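Local coordinates for histidinol-phosphatase (Listeria monocytogenes serotype 4b str. H7858, PDB 6NLR), which probably hydrolyses histidinol phosphate to histidinol and phosphate in histidine biosynthesis, using a trinuclear metal centre held in a PHP domain, at residues D102-R105 / D106-E110; I182-C185 / Q186-Q189; E194-S197 / D198-E201. All blocks are in the same frame, centred on the assembly; numbering follows the deposited sequence.

All three contacts are local, made between neighbours along the chain. Contact 1 spans two turns of helix 101-111, partly buried, with apolar groups toward strand 87-95 and charged ones outward. Contacts 2 and 3 share the long loop between strand 178-179 and helix 201-217, on the opposite side of the chain's centre from contact 1, their centres about 27 and 36 Å from its centre. Contact 2 is buried near the metal centre and relies on turn hydrogen bonds and glutamine amides; contact 3, about 11 Å from it between centres, lies at the surface, rich in carboxylates and hydroxyls. These two touch, Gln-186 and Gln-189 packing against residues 194-199.

Contact 1: residues D102-R105 / D106-E110; sequences DFTR and DFLNE
Asp-102 accepts the backbone N of Asp-106 on its carbonyl O at 3.0 Å, the first of four successive i to i+4 bonds. Its carboxylate reaches along the surface instead: OD1 receives NH1 of Arg-105 at 2.8 Å in a salt bridge that enters on the anti side, 32° out of the carboxylate plane but at the edge of the guanidinium and in that group's plane. Opposite charges three residues apart suit this more exposed side. Phe-103 follows, its carbonyl bonded to the N of Phe-107. The two rings are not stacked; CZ of Phe-103 approaches CB of Phe-107 at 4.5 Å, while Phe-107, an aromatic fit for a buried place, carries its own ring inward to meet Phe-92 edge to face. This is helix 101-111, the crossover of the beta-alpha-beta unit formed with strands 87-95 and 117-127 in the PHP domain, a TIM-barrel relative. Thr-104 belongs to the buried face. Its CG2, anti to the backbone N, runs alongside Leu-108 and meets CD1 at 4.0 Å, and both side chains pack on Val-94 of strand 87-95. A threonine suits the spot because its methyl serves the apolar layer while OG1 makes a weak hydrogen bond back to the carbonyl of Tyr-100. Leu-108 also gives its N to the O of Thr-104, at 2.9 Å. Arg-105 returns to the solvent side. Its carbonyl holds the N of Asn-109 at 2.8 Å, and its CG lies beside OD1 of Asn-109 at 3.9 Å. The chain is extended through chi2 and then bends at chi3 (-50°), which turns the guanidinium back toward Asp-102, one turn earlier; NH2 reaches beyond the helix to the carbonyl O of Asp-170.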
# COMPACT_ATOMS: atom_id res chain seq x y z
N ASP A 102 12.15 9.32 11.90
CA ASP A 102 13.62 9.16 12.00
C ASP A 102 13.99 7.73 11.58
O ASP A 102 14.94 7.58 10.79
CB ASP A 102 14.18 9.49 13.39
CG ASP A 102 14.07 10.95 13.77
OD1 ASP A 102 13.68 11.75 12.90
OD2 ASP A 102 14.36 11.29 14.95
N PHE A 103 13.30 6.72 12.10
CA PHE A 103 13.57 5.30 11.73
C PHE A 103 13.41 5.17 10.21
O PHE A 103 14.27 4.61 9.55
CB PHE A 103 12.65 4.31 12.46
CG PHE A 103 12.63 2.96 11.80
CD1 PHE A 103 13.65 2.04 12.04
CD2 PHE A 103 11.66 2.63 10.86
CE1 PHE A 103 13.66 0.82 11.40
CE2 PHE A 103 11.67 1.41 10.22
CZ PHE A 103 12.67 0.51 10.48
N THR A 104 12.31 5.66 9.66
CA THR A 104 11.98 5.42 8.24
C THR A 104 13.03 6.12 7.36
O THR A 104 13.48 5.51 6.39
CB THR A 104 10.54 5.86 7.95
OG1 THR A 104 9.70 5.18 8.89
CG2 THR A 104 10.13 5.57 6.52
N ARG A 105 13.39 7.35 7.70
CA ARG A 105 14.40 8.17 6.99
C ARG A 105 15.74 7.42 7.01
O ARG A 105 16.38 7.34 5.95
CB ARG A 105 14.47 9.58 7.60
CG ARG A 105 15.44 10.54 6.91
CD ARG A 105 15.58 11.88 7.62
NE ARG A 105 14.28 12.45 7.90
CZ ARG A 105 13.73 12.59 9.11
NH1 ARG A 105 14.39 12.23 10.20
NH2 ARG A 105 12.52 13.10 9.21
N ASP A 106 16.16 6.90 8.17
CA ASP A 106 17.45 6.17 8.31
C ASP A 106 17.40 4.91 7.44
O ASP A 106 18.39 4.61 6.78
CB ASP A 106 17.75 5.82 9.76
CG ASP A 106 18.11 7.04 10.61
OD1 ASP A 106 18.26 8.15 10.05
OD2 ASP A 106 18.22 6.86 11.85
N PHE A 107 16.27 4.20 7.42
CA PHE A 107 16.11 2.96 6.63
C PHE A 107 16.24 3.31 5.14
O PHE A 107 17.00 2.64 4.40
CB PHE A 107 14.78 2.26 6.95
CG PHE A 107 14.50 1.11 6.01
CD1 PHE A 107 14.99 -0.16 6.28
CD2 PHE A 107 13.80 1.31 4.84
CE1 PHE A 107 14.76 -1.20 5.40
CE2 PHE A 107 13.55 0.25 3.97
CZ PHE A 107 14.05 -0.99 4.25
N LEU A 108 15.52 4.34 4.69
CA LEU A 108 15.52 4.74 3.27
C LEU A 108 16.90 5.26 2.86
O LEU A 108 17.34 4.92 1.75
CB LEU A 108 14.42 5.78 3.06
CG LEU A 108 13.00 5.25 3.13
CD1 LEU A 108 12.00 6.40 3.13
CD2 LEU A 108 12.73 4.34 1.95
N ASN A 109 17.57 6.05 3.71
CA ASN A 109 18.94 6.53 3.40
C ASN A 109 19.88 5.32 3.29
O ASN A 109 20.77 5.37 2.42
CB ASN A 109 19.46 7.56 4.41
CG ASN A 109 18.78 8.91 4.28
OD1 ASN A 109 18.84 9.71 5.21
ND2 ASN A 109 18.14 9.21 3.15
N GLU A 110 19.71 4.27 4.09
CA GLU A 110 20.64 3.10 4.01
C GLU A 110 20.33 2.23 2.78
O GLU A 110 21.26 1.91 2.06
CB GLU A 110 20.61 2.26 5.29
CG GLU A 110 21.53 1.06 5.21
CD GLU A 110 21.87 0.38 6.53
OE1 GLU A 110 21.21 0.69 7.55
OE2 GLU A 110 22.81 -0.46 6.54

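Contact 2: residues I182-C185 / Q186-Q189; sequences ISLC and QKFQ
Cys-185 sets its SG beside the side-chain amide of Gln-186, 3.3 Å from OE1, in a buried loop of the PHP domain where a short 3-10 turn runs into a type I beta turn, Gln-186 to Gln-189. Two i to i+3 bonds, as expected of a 3-10 turn, wind the first part. The N of Gln-186 reaches the O of Ser-183 at 2.9 Å. The N of Lys-187 reaches the O of Leu-184 at 3.1 Å. Gln-186 bends at chi2 (-56°), which turns the amide so that OE1 lies beside Cys-185 and NE2 faces Gln-189, while CG lies against CB of Ser-183 at 4.2 Å. A glutamine suits this buried place because it can both accept and donate: OE1 takes NE2 of Gln-156 from helix 152-168, and NE2 gives to OE1 of Gln-189. Lys-187 runs fully extended, with CG over the centre of the Phe-188 ring, and its NZ bonds to the carbonyl of Asp-135; its side chain also comes about 5 Å from a bound sulfate. The side chain of Leu-184 comes within about 5 Å of a manganese ion, so the turn borders the metal centre. A water ties the 3-10 turn to the beta turn, giving a hydrogen to the O of Cys-185 at 2.8 Å and accepting from the N of Phe-188 at 2.7 Å.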
# COMPACT_ATOMS: atom_id res chain seq x y z
N ILE A 182 -4.87 4.70 -1.11
CA ILE A 182 -5.22 5.82 -0.19
C ILE A 182 -6.69 5.82 0.28
O ILE A 182 -7.14 6.87 0.77
CB ILE A 182 -4.86 7.19 -0.77
CG1 ILE A 182 -5.64 7.51 -2.05
CG2 ILE A 182 -3.36 7.32 -0.94
CD1 ILE A 182 -5.66 9.00 -2.38
N SER A 183 -7.43 4.71 0.18
CA SER A 183 -8.75 4.59 0.83
C SER A 183 -8.83 3.25 1.58
O SER A 183 -9.92 2.61 1.58
CB SER A 183 -9.87 4.73 -0.18
OG SER A 183 -9.79 3.71 -1.17
N LEU A 184 -7.72 2.85 2.21
CA LEU A 184 -7.61 1.54 2.91
C LEU A 184 -8.59 1.49 4.09
O LEU A 184 -8.91 0.39 4.55
CB LEU A 184 -6.17 1.30 3.40
CG LEU A 184 -5.90 -0.12 3.90
CD1 LEU A 184 -5.92 -1.12 2.74
CD2 LEU A 184 -4.56 -0.18 4.61
N CYS A 185 -9.06 2.64 4.57
CA CYS A 185 -10.14 2.78 5.59
C CYS A 185 -11.46 2.16 5.09
O CYS A 185 -12.36 1.99 5.94
CB CYS A 185 -10.34 4.24 5.97
SG CYS A 185 -10.78 5.34 4.58
N GLN A 186 -11.55 1.76 3.81
CA GLN A 186 -12.77 1.12 3.23
C GLN A 186 -12.63 -0.41 3.14
O GLN A 186 -13.57 -1.06 2.67
CB GLN A 186 -13.10 1.70 1.85
CG GLN A 186 -13.21 3.22 1.84
CD GLN A 186 -14.20 3.79 2.82
OE1 GLN A 186 -13.89 4.70 3.59
NE2 GLN A 186 -15.42 3.25 2.81
N LYS A 187 -11.52 -0.98 3.60
CA LYS A 187 -11.26 -2.43 3.40
C LYS A 187 -12.36 -3.27 4.06
O LYS A 187 -12.68 -4.33 3.50
CB LYS A 187 -9.89 -2.85 3.90
CG LYS A 187 -9.61 -4.33 3.73
CD LYS A 187 -8.20 -4.72 4.06
CE LYS A 187 -7.95 -6.21 3.90
NZ LYS A 187 -6.53 -6.50 4.21
N PHE A 188 -12.93 -2.83 5.20
CA PHE A 188 -13.96 -3.62 5.93
C PHE A 188 -15.30 -2.89 5.93
O PHE A 188 -16.15 -3.13 6.80
CB PHE A 188 -13.46 -3.93 7.33
CG PHE A 188 -12.15 -4.68 7.33
CD1 PHE A 188 -12.04 -5.93 6.72
CD2 PHE A 188 -11.03 -4.12 7.90
CE1 PHE A 188 -10.82 -6.60 6.69
CE2 PHE A 188 -9.83 -4.80 7.91
CZ PHE A 188 -9.73 -6.03 7.30
N GLN A 189 -15.45 -2.00 4.94
CA GLN A 189 -16.65 -1.17 4.68
C GLN A 189 -17.95 -1.86 5.11
O GLN A 189 -18.75 -1.28 5.89
CB GLN A 189 -16.75 -1.09 3.15
CG GLN A 189 -16.88 0.30 2.68
CD GLN A 189 -16.64 0.39 1.20
OE1 GLN A 189 -16.26 1.46 0.80
NE2 GLN A 189 -16.87 -0.66 0.42
O HOH W 1 -12.63 -0.63 6.80

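Contact 3: residues E194-S197 / D198-E201; sequences EDTS and DFSE
An Asx turn at the protein surface, just before helix 201-217, accompanies the packing of Thr-196 on Phe-199. Asp-195 OD1 is gripped twice by Ser-197: the backbone N comes in at 2.9 Å on the anti side, and OG at 2.6 Å on the syn side. The aspartate has the short side chain this needs, its CG set between the backbone N and the carbonyl carbon (chi1 61°). Thr-196 and Phe-199 lie side by side. CG2 of Thr-196 touches CZ of Phe-199 at 3.7 Å, and the carbonyl O of Thr-196 stands 4.2 Å above the plane of the Phe-199 ring, over its centre, while OG1 of Thr-196 turns away to Glu-235. A water joins the two residues again, donating to the O of Thr-196 and accepting from the N of Phe-199. Less favourable is the meeting of Glu-194 OE1 with Asp-198 OD1 at 3.5 Å, the nearly coplanar carboxylates of side chains that cross at about a right angle; their like charges could raise the pKa of one. Phe-199 also packs inward on Gln-156 and Gln-186. Beyond it Ser-200 OG bonds to the N of Val-203, the classic serine N-cap of a helix.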
# COMPACT_ATOMS: atom_id res chain seq x y z
N GLU A 194 -21.29 0.35 5.51
CA GLU A 194 -20.75 1.53 4.79
C GLU A 194 -20.33 1.09 3.40
O GLU A 194 -20.05 -0.13 3.18
CB GLU A 194 -19.53 2.08 5.53
CG GLU A 194 -19.85 2.70 6.87
CD GLU A 194 -20.54 4.05 6.81
OE1 GLU A 194 -20.74 4.59 5.68
OE2 GLU A 194 -20.95 4.52 7.89
N ASP A 195 -20.32 2.05 2.47
CA ASP A 195 -19.84 1.88 1.08
C ASP A 195 -19.39 3.27 0.59
O ASP A 195 -19.45 4.26 1.38
CB ASP A 195 -20.91 1.17 0.23
CG ASP A 195 -22.22 1.91 0.13
OD1 ASP A 195 -22.15 3.16 -0.05
OD2 ASP A 195 -23.31 1.26 0.24
N THR A 196 -18.90 3.37 -0.63
CA THR A 196 -18.25 4.61 -1.12
C THR A 196 -19.35 5.53 -1.66
O THR A 196 -18.98 6.64 -2.10
CB THR A 196 -17.14 4.28 -2.12
OG1 THR A 196 -17.68 3.51 -3.19
CG2 THR A 196 -15.99 3.54 -1.48
N SER A 197 -20.63 5.15 -1.58
CA SER A 197 -21.73 5.96 -2.14
C SER A 197 -21.94 7.22 -1.28
O SER A 197 -22.64 8.13 -1.76
CB SER A 197 -23.00 5.16 -2.30
OG SER A 197 -23.68 5.00 -1.06
N ASP A 198 -21.48 7.28 -0.03
CA ASP A 198 -22.00 8.35 0.86
C ASP A 198 -20.88 8.95 1.73
O ASP A 198 -21.13 9.39 2.90
CB ASP A 198 -23.22 7.83 1.63
CG ASP A 198 -22.83 7.07 2.89
OD1 ASP A 198 -21.85 6.29 2.82
OD2 ASP A 198 -23.46 7.33 3.94
N PHE A 199 -19.68 9.09 1.16
CA PHE A 199 -18.60 9.92 1.77
C PHE A 199 -19.19 11.27 2.20
O PHE A 199 -19.81 11.93 1.37
CB PHE A 199 -17.42 10.13 0.81
CG PHE A 199 -16.54 8.93 0.59
CD1 PHE A 199 -16.71 7.76 1.33
CD2 PHE A 199 -15.54 8.96 -0.35
CE1 PHE A 199 -15.89 6.65 1.10
CE2 PHE A 199 -14.71 7.87 -0.56
CZ PHE A 199 -14.90 6.71 0.16
N SER A 200 -19.01 11.64 3.47
CA SER A 200 -19.48 12.93 4.04
C SER A 200 -18.72 14.08 3.36
O SER A 200 -17.64 13.83 2.76
CB SER A 200 -19.25 12.97 5.52
OG SER A 200 -17.85 13.06 5.76
N GLU A 201 -19.24 15.29 3.48
CA GLU A 201 -18.62 16.49 2.88
C GLU A 201 -17.23 16.68 3.49
O GLU A 201 -16.30 17.02 2.74
CB GLU A 201 -19.52 17.71 3.09
CG GLU A 201 -18.98 18.97 2.45
CD GLU A 201 -18.43 18.76 1.03
OE1 GLU A 201 -19.23 18.33 0.17
OE2 GLU A 201 -17.18 18.95 0.83
O HOH W 2 -19.38 9.12 -2.04